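Polyporopepsin (Irpex lacteus, PDB 1WKR) cleaves peptide bonds with broad specificity as a pepsin-family aspartic endopeptidase and clots milk. Local coordinates at residues Gly190-Gly198 with Asn252-Ile260. Sequence-based numbering, arbitrary orientation.
Sequences GINQSIRYG and NLQSLFFTI. Unlike the reference sequence in segment 190-198: Ser-194 (reference Thr).
Tyr-197 reaches across to the chain at Leu-253 to Leu-256, and its side chain can be followed atom by atom. CB lies near Leu-256 CD2, which is also 3.9 Å from Tyr-197 CD1, at the ring edge. With CG anti to the backbone N (chi1 176°), the ring runs out along the partner chain, where Gln-254 CB covers one face in a CH-pi contact, 4.0 Å from the centroid. Tyr-197 CE1 comes 3.3 Å from Gln-254 O and also touches Leu-253 CD1, CE2 meets Gln-254 CG, and at the tip OH accepts an almost straight hydrogen bond from Gln-254 N (2.9 Å, 176°). A phenylalanine here would probably leave that N-H without its acceptor and lose the hydroxyl's contacts with Leu-253 CD1 and Gln-254 CG. Next door, Gly-198 N donates to Ser-255 O.

Farther from this end, strands 190-197 and 256-260 pair antiparallel, with two-way backbone bonds at Arg-196/Phe-257 and Ser-194/Thr-259. On the face of these residues the Arg-196 guanidinium stacks on the Phe-257 ring, offset toward its rim, planes 12° apart, Arg-196 NH2 3.4 Å from Phe-257 CG; a water joins NH1 to Thr-259 OG1. On the other face Ile-195 CG2 sits over the middle of the Phe-258 ring, while the Gln-193 amide, its OE1 hydrogen-bonded to Asn-308 ND2, meets that ring's edge.

In the C-terminal lobe of this bilobal pepsin fold, which carries active-site Asp-212, helix 222-232 packs against Tyr-197 and Leu-256, strand 263-267 continues the sheet beyond 256-260, and strands 201-205 and 207-211 pair with 190-197.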
# COMPACT_ATOMS: atom_id res chain seq x y z
N GLY A 190 0.61 -3.92 10.72
CA GLY A 190 -0.31 -3.22 11.66
C GLY A 190 0.45 -2.49 12.70
O GLY A 190 1.44 -2.99 13.26
N ILE A 191 0.00 -1.28 12.99
CA ILE A 191 0.62 -0.43 13.99
C ILE A 191 -0.48 0.20 14.86
O ILE A 191 -1.65 0.21 14.50
CB ILE A 191 1.50 0.70 13.36
CG1 ILE A 191 0.63 1.69 12.55
CG2 ILE A 191 2.58 0.09 12.44
CD1 ILE A 191 1.39 2.90 12.07
N ASN A 192 -0.06 0.76 15.99
CA ASN A 192 -0.88 1.63 16.77
C ASN A 192 -0.59 3.09 16.46
O ASN A 192 0.59 3.44 16.32
CB ASN A 192 -0.66 1.34 18.27
CG ASN A 192 -0.96 -0.11 18.59
OD1 ASN A 192 -0.04 -0.77 19.30
ND2 ASN A 192 -1.96 -0.67 18.17
N GLN A 193 -1.63 3.93 16.36
CA GLN A 193 -1.38 5.36 16.18
C GLN A 193 -2.57 6.13 16.72
O GLN A 193 -3.65 5.53 16.92
CB GLN A 193 -1.15 5.73 14.69
CG GLN A 193 -2.43 5.88 13.91
CD GLN A 193 -2.18 6.06 12.40
OE1 GLN A 193 -1.03 6.06 11.95
NE2 GLN A 193 -3.25 6.23 11.65
N SER A 194 -2.43 7.44 16.87
CA SER A 194 -3.54 8.35 17.04
C SER A 194 -3.45 9.42 15.97
O SER A 194 -2.40 9.63 15.37
CB SER A 194 -3.55 8.96 18.44
OG SER A 194 -2.46 9.88 18.52
N ILE A 195 -4.56 10.13 15.77
CA ILE A 195 -4.67 11.20 14.81
C ILE A 195 -5.36 12.39 15.44
O ILE A 195 -6.45 12.23 16.06
CB ILE A 195 -5.45 10.77 13.52
CG1 ILE A 195 -4.94 9.42 12.96
CG2 ILE A 195 -5.32 11.88 12.45
CD1 ILE A 195 -5.81 8.95 11.76
N ARG A 196 -4.80 13.56 15.28
CA ARG A 196 -5.47 14.83 15.67
C ARG A 196 -5.46 15.76 14.51
O ARG A 196 -4.63 15.69 13.58
CB ARG A 196 -4.80 15.41 16.90
CG ARG A 196 -3.74 16.07 16.74
CD ARG A 196 -3.34 17.15 18.03
NE ARG A 196 -2.12 17.77 17.57
CZ ARG A 196 -0.96 17.26 17.63
NH1 ARG A 196 -0.85 16.01 18.20
NH2 ARG A 196 0.14 17.75 17.24
N TYR A 197 -6.38 16.71 14.51
CA TYR A 197 -6.52 17.74 13.46
C TYR A 197 -6.15 19.08 14.10
O TYR A 197 -6.73 19.46 15.11
CB TYR A 197 -7.97 17.76 12.97
CG TYR A 197 -8.24 18.86 11.96
CD1 TYR A 197 -7.83 18.70 10.63
CD2 TYR A 197 -8.85 20.03 12.33
CE1 TYR A 197 -8.06 19.71 9.69
CE2 TYR A 197 -9.12 21.07 11.37
CZ TYR A 197 -8.75 20.83 10.08
OH TYR A 197 -8.93 21.77 9.09
N GLY A 198 -5.17 19.77 13.53
CA GLY A 198 -4.71 21.03 14.13
C GLY A 198 -4.16 20.76 15.51
O GLY A 198 -3.73 19.67 15.89
N ASN A 252 -8.26 27.37 4.97
CA ASN A 252 -8.29 27.13 6.40
C ASN A 252 -7.99 25.74 6.84
O ASN A 252 -8.01 25.42 8.05
CB ASN A 252 -9.68 27.57 6.95
CG ASN A 252 -9.80 29.07 6.98
OD1 ASN A 252 -8.97 29.77 7.53
ND2 ASN A 252 -10.81 29.53 6.29
N LEU A 253 -7.73 24.83 5.91
CA LEU A 253 -7.45 23.42 6.25
C LEU A 253 -6.18 23.29 7.05
O LEU A 253 -5.13 23.79 6.63
CB LEU A 253 -7.39 22.59 4.96
CG LEU A 253 -7.22 21.06 5.14
CD1 LEU A 253 -8.36 20.42 5.90
CD2 LEU A 253 -7.04 20.38 3.77
N GLN A 254 -6.26 22.64 8.19
CA GLN A 254 -5.08 22.39 9.05
C GLN A 254 -4.48 21.02 8.77
O GLN A 254 -5.12 20.16 8.15
CB GLN A 254 -5.51 22.50 10.52
CG GLN A 254 -6.42 23.64 10.99
CD GLN A 254 -5.55 24.74 10.89
OE1 GLN A 254 -4.60 25.05 11.73
NE2 GLN A 254 -5.85 25.67 10.01
N SER A 255 -3.26 20.82 9.28
CA SER A 255 -2.62 19.50 9.20
C SER A 255 -3.31 18.47 10.03
O SER A 255 -3.94 18.78 11.07
CB SER A 255 -1.17 19.57 9.62
OG SER A 255 -0.46 20.41 8.70
N LEU A 256 -3.21 17.22 9.61
CA LEU A 256 -3.46 16.08 10.47
C LEU A 256 -2.15 15.62 11.07
O LEU A 256 -1.12 15.51 10.37
CB LEU A 256 -4.07 14.92 9.71
CG LEU A 256 -5.48 15.07 9.28
CD1 LEU A 256 -5.92 14.02 8.24
CD2 LEU A 256 -6.45 15.01 10.49
N PHE A 257 -2.14 15.40 12.37
CA PHE A 257 -0.92 14.98 13.08
C PHE A 257 -1.09 13.56 13.53
O PHE A 257 -2.03 13.29 14.33
CB PHE A 257 -0.64 15.92 14.27
CG PHE A 257 -0.38 17.35 13.86
CD1 PHE A 257 0.90 17.77 13.55
CD2 PHE A 257 -1.40 18.30 13.82
CE1 PHE A 257 1.16 19.09 13.23
CE2 PHE A 257 -1.12 19.63 13.45
CZ PHE A 257 0.18 20.00 13.17
N PHE A 258 -0.26 12.68 13.05
CA PHE A 258 -0.31 11.23 13.39
C PHE A 258 0.79 11.01 14.43
O PHE A 258 1.96 11.32 14.22
CB PHE A 258 0.04 10.41 12.14
CG PHE A 258 -1.06 10.45 11.09
CD1 PHE A 258 -1.31 11.61 10.32
CD2 PHE A 258 -1.80 9.31 10.79
CE1 PHE A 258 -2.29 11.61 9.36
CE2 PHE A 258 -2.78 9.33 9.84
CZ PHE A 258 -3.04 10.49 9.11
N THR A 259 0.42 10.40 15.54
CA THR A 259 1.42 10.03 16.58
C THR A 259 1.69 8.57 16.42
O THR A 259 0.80 7.74 16.59
CB THR A 259 0.92 10.33 17.95
OG1 THR A 259 0.63 11.74 18.09
CG2 THR A 259 1.98 9.95 19.03
N ILE A 260 2.96 8.27 16.06
CA ILE A 260 3.40 6.86 15.77
C ILE A 260 4.77 6.70 16.38
O ILE A 260 5.69 7.49 16.14
CB ILE A 260 3.51 6.64 14.24
CG1 ILE A 260 2.18 6.90 13.55
CG2 ILE A 260 4.05 5.24 13.97
CD1 ILE A 260 2.27 6.94 12.02
O HOH W 1 -1.85 12.51 17.03
O HOH W 2 1.29 14.37 17.48